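Local coordinates for protein mannosephosphate isomerase, putative (Archaeoglobus fulgidus, PDB 1ZX5) that probably catalyses the zinc-dependent interconversion of D-mannose 6-phosphate and D-fructose 6-phosphate, as a type 1 mannose-6-phosphate isomerase, at residues A[43-48]-A[112-117]; A[141-146]-A[203-208]; A[155-160]-A[173-178]. All blocks are in the same frame, centred on the assembly; numbering follows the deposited sequence.

Contact 1: residues A[43-48]-A[112-117]; sequences SAHTSR and EAEGGV
His45 and Glu114 join two loops through a single His-carboxylate hydrogen bond, His45 NE2 to Glu114 OE1 at 2.7 Å. From CB of the histidine, CG is set anti to the backbone N (chi1 -166°), a torsion that keeps ND1 near Ser47 while NE2 reaches Glu114. ND1 accepts the backbone N-H of Ser47 at 3.2 Å, which steadies the ring within the type I turn His45–Arg48, itself closed by Arg48 N bonding His45 O at 2.9 Å. Farther out, the ring carbons CD2 and CE1 of His45 each lie 3.6 Å from Glu114 OE1, so the oxygen sits evenly before NE2. The N-H...O angle is 174° and OE1 lies in the ring plane, yet the carboxylate is met from above its own plane, the two flat groups being turned 70° apart. Histidine suits the place because one nitrogen accepts within its own turn while the other donates across to the second loop. A leucine here would probably leave Glu114 OE1 without this donor and the N-H of Ser47 without its acceptor. Before the turn in sequence, Ser43 OG forms an ST turn by accepting from His45 N at 3.0 Å, and donates to Arg48 O. The other carboxylate oxygen, Glu114 OE2, bonds Thr191 OG1. The first loop follows strand 36-41 and the second leads into strand 119-123, two strands of one antiparallel sheet; residues 189-191, following strand 181-188, lie against the pair, while Ala44 and Thr46 rest on helix 61-73.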
ATOM      1  N   SER A  43       9.035   2.897   4.366  1.00 27.27           N
ATOM      2  CA  SER A  43       9.039   1.563   4.929  1.00 27.48           C
ATOM      3  C   SER A  43       9.804   1.524   6.245  1.00 27.88           C
ATOM      4  O   SER A  43      10.974   1.912   6.302  1.00 26.93           O
ATOM      5  CB  SER A  43       9.662   0.573   3.955  1.00 27.19           C
ATOM      6  OG  SER A  43      10.003  -0.630   4.632  1.00 27.69           O
ATOM      7  N   ALA A  44       9.129   1.053   7.293  1.00 28.63           N
ATOM      8  CA  ALA A  44       9.810   0.632   8.511  1.00 29.82           C
ATOM      9  C   ALA A  44       9.815  -0.900   8.615  1.00 31.02           C
ATOM     10  O   ALA A  44       9.871  -1.449   9.711  1.00 31.75           O
ATOM     11  CB  ALA A  44       9.173   1.252   9.733  1.00 29.35           C
ATOM     12  N   HIS A  45       9.737  -1.583   7.477  1.00 32.01           N
ATOM     13  CA  HIS A  45       9.834  -3.032   7.459  1.00 33.16           C
ATOM     14  C   HIS A  45      11.308  -3.437   7.505  1.00 33.79           C
ATOM     15  O   HIS A  45      12.113  -2.984   6.693  1.00 33.44           O
ATOM     16  CB  HIS A  45       9.135  -3.610   6.224  1.00 33.24           C
ATOM     17  CG  HIS A  45       8.908  -5.087   6.302  1.00 34.54           C
ATOM     18  ND1 HIS A  45       9.898  -6.010   6.024  1.00 36.87           N
ATOM     19  CD2 HIS A  45       7.815  -5.804   6.660  1.00 33.77           C
ATOM     20  CE1 HIS A  45       9.418  -7.231   6.191  1.00 35.86           C
ATOM     21  NE2 HIS A  45       8.158  -7.132   6.574  1.00 36.11           N
ATOM     22  N   THR A  46      11.660  -4.287   8.466  1.00 35.38           N
ATOM     23  CA  THR A  46      13.069  -4.646   8.710  1.00 36.61           C
ATOM     24  C   THR A  46      13.807  -5.253   7.502  1.00 36.89           C
ATOM     25  O   THR A  46      15.026  -5.129   7.405  1.00 37.22           O
ATOM     26  CB  THR A  46      13.234  -5.553   9.948  1.00 36.68           C
ATOM     27  OG1 THR A  46      12.524  -6.778   9.737  1.00 39.04           O
ATOM     28  CG2 THR A  46      12.680  -4.858  11.193  1.00 37.34           C
ATOM     29  N   SER A  47      13.083  -5.886   6.579  1.00 37.17           N
ATOM     30  CA  SER A  47      13.726  -6.460   5.395  1.00 37.55           C
ATOM     31  C   SER A  47      14.201  -5.373   4.424  1.00 37.19           C
ATOM     32  O   SER A  47      15.100  -5.605   3.611  1.00 36.81           O
ATOM     33  CB  SER A  47      12.791  -7.454   4.684  1.00 38.17           C
ATOM     34  OG  SER A  47      11.708  -6.792   4.023  1.00 40.04           O
ATOM     35  N   ARG A  48      13.620  -4.177   4.533  1.00 36.43           N
ATOM     36  CA  ARG A  48      13.768  -3.172   3.492  1.00 35.71           C
ATOM     37  C   ARG A  48      13.375  -1.767   4.005  1.00 34.48           C
ATOM     38  O   ARG A  48      12.444  -1.145   3.492  1.00 34.17           O
ATOM     39  CB  ARG A  48      12.921  -3.645   2.293  1.00 36.18           C
ATOM     40  CG  ARG A  48      13.019  -2.861   1.024  1.00 38.38           C
ATOM     41  CD  ARG A  48      13.060  -3.768  -0.201  1.00 41.68           C
ATOM     42  NE  ARG A  48      12.256  -4.994  -0.132  1.00 41.98           N
ATOM     43  CZ  ARG A  48      12.600  -6.127  -0.750  1.00 43.16           C
ATOM     44  NH1 ARG A  48      11.820  -7.201  -0.655  1.00 44.26           N
ATOM     45  NH2 ARG A  48      13.732  -6.196  -1.454  1.00 39.12           N
ATOM     46  N   GLU A 112       4.404 -17.525  12.089  1.00 24.48           N
ATOM     47  CA  GLU A 112       5.184 -16.548  11.332  1.00 26.20           C
ATOM     48  C   GLU A 112       5.785 -15.499  12.272  1.00 27.47           C
ATOM     49  O   GLU A 112       5.228 -15.225  13.344  1.00 28.07           O
ATOM     50  CB  GLU A 112       4.306 -15.879  10.270  1.00 25.88           C
ATOM     51  CG  GLU A 112       3.778 -16.843   9.200  1.00 25.81           C
ATOM     52  CD  GLU A 112       4.829 -17.234   8.136  1.00 27.40           C
ATOM     53  OE1 GLU A 112       6.037 -16.902   8.275  1.00 24.95           O
ATOM     54  OE2 GLU A 112       4.426 -17.869   7.137  1.00 28.62           O
ATOM     55  N   ALA A 113       6.936 -14.950  11.901  1.00 28.60           N
ATOM     56  CA  ALA A 113       7.513 -13.827  12.639  1.00 30.01           C
ATOM     57  C   ALA A 113       6.749 -12.532  12.309  1.00 31.09           C
ATOM     58  O   ALA A 113       6.637 -11.652  13.150  1.00 31.49           O
ATOM     59  CB  ALA A 113       8.999 -13.679  12.337  1.00 29.57           C
ATOM     60  N   GLU A 114       6.218 -12.419  11.093  1.00 32.04           N
ATOM     61  CA  GLU A 114       5.360 -11.265  10.771  1.00 33.08           C
ATOM     62  C   GLU A 114       3.892 -11.487  11.159  1.00 32.73           C
ATOM     63  O   GLU A 114       3.444 -12.632  11.348  1.00 32.83           O
ATOM     64  CB  GLU A 114       5.419 -10.919   9.294  1.00 33.59           C
ATOM     65  CG  GLU A 114       6.773 -11.054   8.634  1.00 36.84           C
ATOM     66  CD  GLU A 114       6.764 -10.383   7.288  1.00 41.42           C
ATOM     67  OE1 GLU A 114       6.573  -9.149   7.266  1.00 40.59           O
ATOM     68  OE2 GLU A 114       6.911 -11.090   6.256  1.00 45.00           O
ATOM     69  N   GLY A 115       3.150 -10.384  11.260  1.00 31.94           N
ATOM     70  CA  GLY A 115       1.717 -10.431  11.532  1.00 30.66           C
ATOM     71  C   GLY A 115       0.898 -10.629  10.264  1.00 29.88           C
ATOM     72  O   GLY A 115       1.448 -10.835   9.170  1.00 29.28           O
ATOM     73  N   GLY A 116      -0.421 -10.569  10.430  1.00 29.42           N
ATOM     74  CA  GLY A 116      -1.373 -10.637   9.330  1.00 29.24           C
ATOM     75  C   GLY A 116      -1.362  -9.413   8.427  1.00 29.11           C
ATOM     76  O   GLY A 116      -0.692  -8.413   8.711  1.00 28.85           O
ATOM     77  N   VAL A 117      -2.073  -9.514   7.308  1.00 29.12           N
ATOM     78  CA  VAL A 117      -2.084  -8.454   6.310  1.00 29.09           C
ATOM     79  C   VAL A 117      -3.509  -8.140   5.879  1.00 29.61           C
ATOM     80  O   VAL A 117      -4.233  -9.025   5.407  1.00 29.92           O
ATOM     81  CB  VAL A 117      -1.260  -8.806   5.033  1.00 29.16           C
ATOM     82  CG1 VAL A 117      -1.031  -7.541   4.179  1.00 27.12           C
ATOM     83  CG2 VAL A 117       0.075  -9.479   5.375  1.00 28.90           C
TER

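Contact 2: residues A[141-146]-A[203-208]; sequences ELEEKL and KVKKVL
Leu142 and Leu208 meet tip to tip, CD1 of Leu142 lying 3.7 Å from CD2 of Leu208. Beside this apolar touch, Glu143 and Lys205 cross at about a right angle: Glu143 OE2 lies 3.4 Å from the methylene CD of Lys205, whereas the ammonium NZ of Lys205 is 4.2 Å from the same oxygen. The two charges therefore attract without forming a salt bridge, and the lysine lends the contact mainly its aliphatic chain, bent at chi3. Each polar end has a firmer partner just outside. Glu143 OE2 accepts a hydrogen bond from Trp201 NE1, and Lys205 NZ forms a salt bridge with Glu202 OE2, so both groups are held in place by the first turn of helix 201-207. Long, flexible residues suit this partly exposed flank, since they can bridge backbones whose nearest CA atoms, in Glu143 and Lys205, are 9.8 Å apart. Leucines suit the inner side, where branched methyls meet other apolar groups: Leu142 also packs on Trp201 and Leu156, and Leu208 on Ile139. One shell farther back, the backbone sets these positions. The N-H of Leu208 bonds Val204 O at 2.8 Å, an oxygen that also accepts from Val207 N. Leu208, whose CG lies beside its carbonyl carbon (chi1 -179°), points its CD2 at Leu142. On the partner helix, Leu146 N bonds Leu142 O at 3.3 Å. Helix 139-146 thus meets helix 201-207 and the residue that follows it through one leucine pair and one Glu–Lys pair. The centre of the contact is about 26 Å from the centre of the chain, at the periphery, outside the beta-sheets of a cupin protein.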
ATOM      1  N   GLU A 141     -10.112 -29.560  -5.737  1.00 40.43           N
ATOM      2  CA  GLU A 141     -10.208 -29.263  -7.158  1.00 40.96           C
ATOM      3  C   GLU A 141      -9.193 -28.197  -7.605  1.00 40.64           C
ATOM      4  O   GLU A 141      -8.702 -28.253  -8.733  1.00 40.53           O
ATOM      5  CB  GLU A 141     -11.652 -28.919  -7.549  1.00 40.86           C
ATOM      6  CG  GLU A 141     -12.537 -30.185  -7.650  1.00 42.36           C
ATOM      7  CD  GLU A 141     -14.046 -29.914  -7.621  1.00 42.33           C
ATOM      8  OE1 GLU A 141     -14.461 -28.738  -7.753  1.00 43.14           O
ATOM      9  OE2 GLU A 141     -14.818 -30.897  -7.467  1.00 44.11           O
ATOM     10  N   LEU A 142      -8.868 -27.255  -6.716  1.00 40.29           N
ATOM     11  CA  LEU A 142      -7.780 -26.298  -6.952  1.00 40.36           C
ATOM     12  C   LEU A 142      -6.433 -27.017  -7.058  1.00 40.99           C
ATOM     13  O   LEU A 142      -5.619 -26.686  -7.915  1.00 40.37           O
ATOM     14  CB  LEU A 142      -7.716 -25.242  -5.842  1.00 39.73           C
ATOM     15  CG  LEU A 142      -8.859 -24.243  -5.669  1.00 38.46           C
ATOM     16  CD1 LEU A 142      -8.581 -23.356  -4.476  1.00 37.06           C
ATOM     17  CD2 LEU A 142      -9.052 -23.405  -6.913  1.00 36.64           C
ATOM     18  N   GLU A 143      -6.216 -27.998  -6.181  1.00 42.17           N
ATOM     19  CA  GLU A 143      -5.024 -28.864  -6.216  1.00 43.66           C
ATOM     20  C   GLU A 143      -4.869 -29.670  -7.507  1.00 43.87           C
ATOM     21  O   GLU A 143      -3.752 -29.856  -7.980  1.00 44.12           O
ATOM     22  CB  GLU A 143      -5.021 -29.822  -5.028  1.00 43.91           C
ATOM     23  CG  GLU A 143      -4.326 -29.274  -3.820  1.00 45.94           C
ATOM     24  CD  GLU A 143      -4.490 -30.159  -2.590  1.00 48.68           C
ATOM     25  OE1 GLU A 143      -4.047 -31.326  -2.634  1.00 49.88           O
ATOM     26  OE2 GLU A 143      -5.045 -29.675  -1.576  1.00 49.34           O
ATOM     27  N   GLU A 144      -5.980 -30.161  -8.057  1.00 44.36           N
ATOM     28  CA  GLU A 144      -5.967 -30.801  -9.373  1.00 45.12           C
ATOM     29  C   GLU A 144      -5.379 -29.861 -10.414  1.00 44.74           C
ATOM     30  O   GLU A 144      -4.574 -30.275 -11.244  1.00 44.96           O
ATOM     31  CB  GLU A 144      -7.375 -31.218  -9.817  1.00 45.53           C
ATOM     32  CG  GLU A 144      -7.982 -32.374  -9.032  1.00 48.51           C
ATOM     33  CD  GLU A 144      -7.092 -33.612  -9.013  1.00 52.03           C
ATOM     34  OE1 GLU A 144      -7.047 -34.336 -10.036  1.00 53.05           O
ATOM     35  OE2 GLU A 144      -6.439 -33.853  -7.966  1.00 52.82           O
ATOM     36  N   LYS A 145      -5.790 -28.594 -10.356  1.00 44.30           N
ATOM     37  CA  LYS A 145      -5.356 -27.580 -11.309  1.00 43.76           C
ATOM     38  C   LYS A 145      -3.860 -27.283 -11.228  1.00 43.06           C
ATOM     39  O   LYS A 145      -3.259 -26.908 -12.229  1.00 42.70           O
ATOM     40  CB  LYS A 145      -6.169 -26.292 -11.138  1.00 44.16           C
ATOM     41  CG  LYS A 145      -7.674 -26.436 -11.376  1.00 45.37           C
ATOM     42  CD  LYS A 145      -7.977 -27.007 -12.753  1.00 48.07           C
ATOM     43  CE  LYS A 145      -9.457 -26.886 -13.093  1.00 49.91           C
ATOM     44  NZ  LYS A 145      -9.741 -27.477 -14.441  1.00 50.86           N
ATOM     45  N   LEU A 146      -3.265 -27.456 -10.047  1.00 42.81           N
ATOM     46  CA  LEU A 146      -1.823 -27.274  -9.861  1.00 43.00           C
ATOM     47  C   LEU A 146      -0.997 -28.252 -10.679  1.00 43.46           C
ATOM     48  O   LEU A 146       0.172 -27.995 -10.960  1.00 43.59           O
ATOM     49  CB  LEU A 146      -1.428 -27.417  -8.391  1.00 42.89           C
ATOM     50  CG  LEU A 146      -1.554 -26.260  -7.398  1.00 42.51           C
ATOM     51  CD1 LEU A 146      -0.769 -26.632  -6.152  1.00 41.89           C
ATOM     52  CD2 LEU A 146      -1.053 -24.942  -7.972  1.00 41.69           C
ATOM     53  N   LYS A 203       0.259 -23.603   3.234  1.00 28.23           N
ATOM     54  CA  LYS A 203      -0.131 -22.343   3.851  1.00 28.33           C
ATOM     55  C   LYS A 203      -1.427 -21.819   3.240  1.00 27.70           C
ATOM     56  O   LYS A 203      -2.298 -21.359   3.961  1.00 27.77           O
ATOM     57  CB  LYS A 203       0.966 -21.270   3.716  1.00 29.08           C
ATOM     58  CG  LYS A 203       2.369 -21.657   4.186  1.00 30.48           C
ATOM     59  CD  LYS A 203       2.451 -21.915   5.672  1.00 32.99           C
ATOM     60  CE  LYS A 203       3.897 -22.218   6.110  1.00 34.62           C
ATOM     61  NZ  LYS A 203       4.572 -20.979   6.632  1.00 39.52           N
ATOM     62  N   VAL A 204      -1.531 -21.873   1.914  1.00 26.99           N
ATOM     63  CA  VAL A 204      -2.747 -21.498   1.192  1.00 26.53           C
ATOM     64  C   VAL A 204      -3.975 -22.220   1.762  1.00 27.10           C
ATOM     65  O   VAL A 204      -4.988 -21.586   2.049  1.00 27.16           O
ATOM     66  CB  VAL A 204      -2.630 -21.777  -0.344  1.00 26.22           C
ATOM     67  CG1 VAL A 204      -3.972 -21.583  -1.042  1.00 24.42           C
ATOM     68  CG2 VAL A 204      -1.564 -20.887  -0.978  1.00 24.72           C
ATOM     69  N   LYS A 205      -3.872 -23.537   1.938  1.00 27.40           N
ATOM     70  CA  LYS A 205      -4.988 -24.347   2.438  1.00 28.38           C
ATOM     71  C   LYS A 205      -5.499 -23.885   3.804  1.00 28.09           C
ATOM     72  O   LYS A 205      -6.693 -23.914   4.071  1.00 27.71           O
ATOM     73  CB  LYS A 205      -4.591 -25.821   2.519  1.00 28.49           C
ATOM     74  CG  LYS A 205      -4.450 -26.505   1.174  1.00 31.35           C
ATOM     75  CD  LYS A 205      -4.410 -28.036   1.332  1.00 34.39           C
ATOM     76  CE  LYS A 205      -3.143 -28.492   2.043  1.00 37.14           C
ATOM     77  NZ  LYS A 205      -2.959 -29.985   2.015  1.00 39.57           N
ATOM     78  N   LYS A 206      -4.583 -23.451   4.654  1.00 28.56           N
ATOM     79  CA  LYS A 206      -4.923 -22.981   5.991  1.00 29.37           C
ATOM     80  C   LYS A 206      -5.569 -21.588   6.080  1.00 29.25           C
ATOM     81  O   LYS A 206      -6.226 -21.278   7.074  1.00 29.20           O
ATOM     82  CB  LYS A 206      -3.679 -23.057   6.869  1.00 29.80           C
ATOM     83  CG  LYS A 206      -3.345 -24.517   7.214  1.00 32.77           C
ATOM     84  CD  LYS A 206      -2.057 -24.616   7.984  1.00 38.03           C
ATOM     85  CE  LYS A 206      -1.754 -26.055   8.387  1.00 41.41           C
ATOM     86  NZ  LYS A 206      -0.300 -26.152   8.748  1.00 44.27           N
ATOM     87  N   VAL A 207      -5.394 -20.751   5.056  1.00 28.88           N
ATOM     88  CA  VAL A 207      -5.849 -19.357   5.151  1.00 28.82           C
ATOM     89  C   VAL A 207      -6.860 -18.967   4.076  1.00 28.42           C
ATOM     90  O   VAL A 207      -7.548 -17.965   4.217  1.00 28.84           O
ATOM     91  CB  VAL A 207      -4.654 -18.339   5.160  1.00 29.02           C
ATOM     92  CG1 VAL A 207      -3.582 -18.769   6.160  1.00 29.02           C
ATOM     93  CG2 VAL A 207      -4.042 -18.183   3.771  1.00 29.02           C
ATOM     94  N   LEU A 208      -6.951 -19.760   3.012  1.00 28.34           N
ATOM     95  CA  LEU A 208      -7.744 -19.391   1.839  1.00 27.61           C
ATOM     96  C   LEU A 208      -9.258 -19.430   2.082  1.00 28.25           C
ATOM     97  O   LEU A 208      -9.802 -20.439   2.560  1.00 27.90           O
ATOM     98  CB  LEU A 208      -7.377 -20.265   0.632  1.00 27.17           C
ATOM     99  CG  LEU A 208      -8.125 -19.978  -0.677  1.00 26.09           C
ATOM    100  CD1 LEU A 208      -7.809 -18.565  -1.199  1.00 22.96           C
ATOM    101  CD2 LEU A 208      -7.826 -21.053  -1.723  1.00 25.79           C
TER

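Contact 3: residues A[155-160]-A[173-178]; sequences TLLNTF and GIPHAG
Leu157 and His176 bring the two backbones nearest, with CA atoms 7.5 Å apart and no hydrogen bond between the segments. Strands 157-161 and 176-179 are instead the outer members of a three-stranded antiparallel sheet, with strand 128-131 between them. Gly173, at the start of its segment, has a positive phi (92°), a backbone shape that a side chain would crowd. Between the two segments the contact is apolar. The CG of Leu157 lies beside its backbone N (chi1 -54°), which sends the methyls to Pro175, and they divide the work: CD2 meets Pro175 CG at 3.7 Å, and CD1 rests on the backbone beside it, 4.0 Å from His176 CA. A branched leucine fits because each methyl finds its own surface, and the compact proline ring offers carbon to CD2. Leu157 also packs on Tyr130 and Phe133. The CB of His176 points away from Leu157; its ring is held by ND1 donating to Ile174 O at 3.2 Å (N-H...O 171°), with the oxygen in the ring plane. NE2 hydrogen-bonds a glycerol, probably from the crystallisation liquor, though such molecules often mark pockets; the rings of His99, His101 and Trp121 gather alongside. Such a histidine-rich pocket within a beta framework is consistent with the cupin-type catalytic domain of type 1 mannose-6-phosphate isomerases.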
ATOM      1  N   THR A 155      -8.778 -16.879 -13.712  1.00 29.86           N
ATOM      2  CA  THR A 155     -10.089 -17.185 -14.316  1.00 30.36           C
ATOM      3  C   THR A 155     -11.153 -17.579 -13.278  1.00 30.32           C
ATOM      4  O   THR A 155     -12.339 -17.597 -13.586  1.00 30.75           O
ATOM      5  CB  THR A 155     -10.029 -18.299 -15.406  1.00 30.48           C
ATOM      6  OG1 THR A 155      -9.530 -19.515 -14.841  1.00 31.01           O
ATOM      7  CG2 THR A 155      -9.160 -17.887 -16.597  1.00 31.16           C
ATOM      8  N   LEU A 156     -10.728 -17.881 -12.050  1.00 29.99           N
ATOM      9  CA  LEU A 156     -11.649 -18.301 -10.988  1.00 29.19           C
ATOM     10  C   LEU A 156     -12.074 -17.132 -10.091  1.00 28.88           C
ATOM     11  O   LEU A 156     -12.912 -17.294  -9.201  1.00 28.86           O
ATOM     12  CB  LEU A 156     -11.015 -19.419 -10.154  1.00 28.85           C
ATOM     13  CG  LEU A 156     -10.520 -20.658 -10.912  1.00 29.33           C
ATOM     14  CD1 LEU A 156      -9.894 -21.663  -9.971  1.00 29.56           C
ATOM     15  CD2 LEU A 156     -11.656 -21.340 -11.708  1.00 30.04           C
ATOM     16  N   LEU A 157     -11.511 -15.953 -10.350  1.00 28.10           N
ATOM     17  CA  LEU A 157     -11.695 -14.791  -9.483  1.00 28.03           C
ATOM     18  C   LEU A 157     -12.581 -13.717 -10.118  1.00 27.78           C
ATOM     19  O   LEU A 157     -12.688 -13.646 -11.347  1.00 27.68           O
ATOM     20  CB  LEU A 157     -10.329 -14.167  -9.122  1.00 27.96           C
ATOM     21  CG  LEU A 157      -9.212 -15.026  -8.511  1.00 28.08           C
ATOM     22  CD1 LEU A 157      -8.052 -14.139  -8.084  1.00 27.20           C
ATOM     23  CD2 LEU A 157      -9.707 -15.849  -7.341  1.00 26.86           C
ATOM     24  N   ASN A 158     -13.197 -12.877  -9.287  1.00 27.67           N
ATOM     25  CA  ASN A 158     -13.869 -11.674  -9.799  1.00 28.55           C
ATOM     26  C   ASN A 158     -12.838 -10.843 -10.550  1.00 28.71           C
ATOM     27  O   ASN A 158     -11.757 -10.571 -10.025  1.00 28.51           O
ATOM     28  CB  ASN A 158     -14.485 -10.825  -8.684  1.00 28.27           C
ATOM     29  CG  ASN A 158     -15.483 -11.592  -7.828  1.00 30.08           C
ATOM     30  OD1 ASN A 158     -15.364 -11.618  -6.594  1.00 32.60           O
ATOM     31  ND2 ASN A 158     -16.475 -12.208  -8.468  1.00 28.99           N
ATOM     32  N   THR A 159     -13.171 -10.485 -11.785  1.00 29.23           N
ATOM     33  CA  THR A 159     -12.305  -9.694 -12.646  1.00 29.84           C
ATOM     34  C   THR A 159     -12.841  -8.269 -12.718  1.00 29.81           C
ATOM     35  O   THR A 159     -14.015  -8.053 -12.985  1.00 29.64           O
ATOM     36  CB  THR A 159     -12.216 -10.315 -14.053  1.00 30.02           C
ATOM     37  OG1 THR A 159     -11.758 -11.661 -13.922  1.00 31.67           O
ATOM     38  CG2 THR A 159     -11.242  -9.530 -14.965  1.00 30.55           C
ATOM     39  N   PHE A 160     -11.973  -7.303 -12.451  1.00 29.60           N
ATOM     40  CA  PHE A 160     -12.369  -5.912 -12.471  1.00 29.58           C
ATOM     41  C   PHE A 160     -11.550  -5.177 -13.494  1.00 29.62           C
ATOM     42  O   PHE A 160     -10.325  -5.121 -13.395  1.00 30.01           O
ATOM     43  CB  PHE A 160     -12.162  -5.286 -11.101  1.00 29.56           C
ATOM     44  CG  PHE A 160     -12.943  -5.955 -10.016  1.00 30.57           C
ATOM     45  CD1 PHE A 160     -14.267  -5.576  -9.762  1.00 30.58           C
ATOM     46  CD2 PHE A 160     -12.371  -6.971  -9.251  1.00 28.86           C
ATOM     47  CE1 PHE A 160     -14.995  -6.195  -8.751  1.00 30.73           C
ATOM     48  CE2 PHE A 160     -13.089  -7.590  -8.246  1.00 29.70           C
ATOM     49  CZ  PHE A 160     -14.407  -7.202  -7.993  1.00 29.92           C
ATOM     50  N   GLY A 173      -7.413 -13.894   3.697  1.00 26.78           N
ATOM     51  CA  GLY A 173      -8.129 -15.033   3.131  1.00 26.37           C
ATOM     52  C   GLY A 173      -8.621 -14.840   1.705  1.00 26.18           C
ATOM     53  O   GLY A 173      -8.922 -15.821   1.020  1.00 26.48           O
ATOM     54  N   ILE A 174      -8.705 -13.586   1.256  1.00 25.86           N
ATOM     55  CA  ILE A 174      -9.178 -13.262  -0.105  1.00 25.44           C
ATOM     56  C   ILE A 174      -8.065 -13.439  -1.145  1.00 25.16           C
ATOM     57  O   ILE A 174      -7.046 -12.759  -1.073  1.00 25.36           O
ATOM     58  CB  ILE A 174      -9.764 -11.814  -0.202  1.00 25.22           C
ATOM     59  CG1 ILE A 174     -10.909 -11.594   0.805  1.00 24.81           C
ATOM     60  CG2 ILE A 174     -10.220 -11.493  -1.632  1.00 25.41           C
ATOM     61  CD1 ILE A 174     -12.130 -12.465   0.581  1.00 25.43           C
ATOM     62  N   PRO A 175      -8.263 -14.351  -2.116  1.00 25.12           N
ATOM     63  CA  PRO A 175      -7.300 -14.551  -3.204  1.00 25.23           C
ATOM     64  C   PRO A 175      -7.329 -13.355  -4.165  1.00 25.78           C
ATOM     65  O   PRO A 175      -8.407 -12.788  -4.427  1.00 25.58           O
ATOM     66  CB  PRO A 175      -7.815 -15.810  -3.902  1.00 25.23           C
ATOM     67  CG  PRO A 175      -9.298 -15.794  -3.635  1.00 25.22           C
ATOM     68  CD  PRO A 175      -9.443 -15.227  -2.252  1.00 24.86           C
ATOM     69  N   HIS A 176      -6.164 -12.965  -4.678  1.00 25.64           N
ATOM     70  CA  HIS A 176      -6.093 -11.785  -5.515  1.00 26.04           C
ATOM     71  C   HIS A 176      -4.853 -11.789  -6.403  1.00 26.10           C
ATOM     72  O   HIS A 176      -3.919 -12.558  -6.178  1.00 26.08           O
ATOM     73  CB  HIS A 176      -6.170 -10.504  -4.658  1.00 25.62           C
ATOM     74  CG  HIS A 176      -4.995 -10.318  -3.745  1.00 27.63           C
ATOM     75  ND1 HIS A 176      -4.878 -10.965  -2.531  1.00 29.04           N
ATOM     76  CD2 HIS A 176      -3.883  -9.557  -3.873  1.00 27.72           C
ATOM     77  CE1 HIS A 176      -3.743 -10.612  -1.954  1.00 29.00           C
ATOM     78  NE2 HIS A 176      -3.120  -9.762  -2.749  1.00 29.73           N
ATOM     79  N   ALA A 177      -4.890 -10.927  -7.421  1.00 25.94           N
ATOM     80  CA  ALA A 177      -3.842 -10.762  -8.415  1.00 25.80           C
ATOM     81  C   ALA A 177      -4.156  -9.488  -9.211  1.00 26.30           C
ATOM     82  O   ALA A 177      -5.219  -8.862  -9.037  1.00 26.04           O
ATOM     83  CB  ALA A 177      -3.773 -11.980  -9.353  1.00 25.36           C
ATOM     84  N   GLY A 178      -3.228  -9.113 -10.086  1.00 26.66           N
ATOM     85  CA  GLY A 178      -3.400  -7.958 -10.957  1.00 26.99           C
ATOM     86  C   GLY A 178      -2.692  -8.191 -12.273  1.00 27.39           C
ATOM     87  O   GLY A 178      -1.829  -9.058 -12.368  1.00 27.44           O
TER

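Contacts 2 and 3 are close neighbours, their centres 14 Å apart: Leu142 CD2 touches Leu156 CD1 at 3.6 Å, and Leu208 CD1 reaches Pro175 CB at 3.9 Å, so each segment of contact 2 packs on one segment of contact 3. Contact 1 stands 24 Å from both, centre to centre; it is tied to contact 2 by a salt bridge, Glu112 OE2 to Lys203 NZ at 3.2 Å, but comes no nearer to contact 3 than about 6 Å between nearest atoms. Asp150 to Lys154, leading into 155-160, and Pro95 to Gln97 form the sugar's pocket. The side chain of Leu142 is about 10 Å from the bound beta-L-fructofuranose (LFR), and Gly178 N of contact 3 hydrogen-bonds Thr96 OG1 of that pocket.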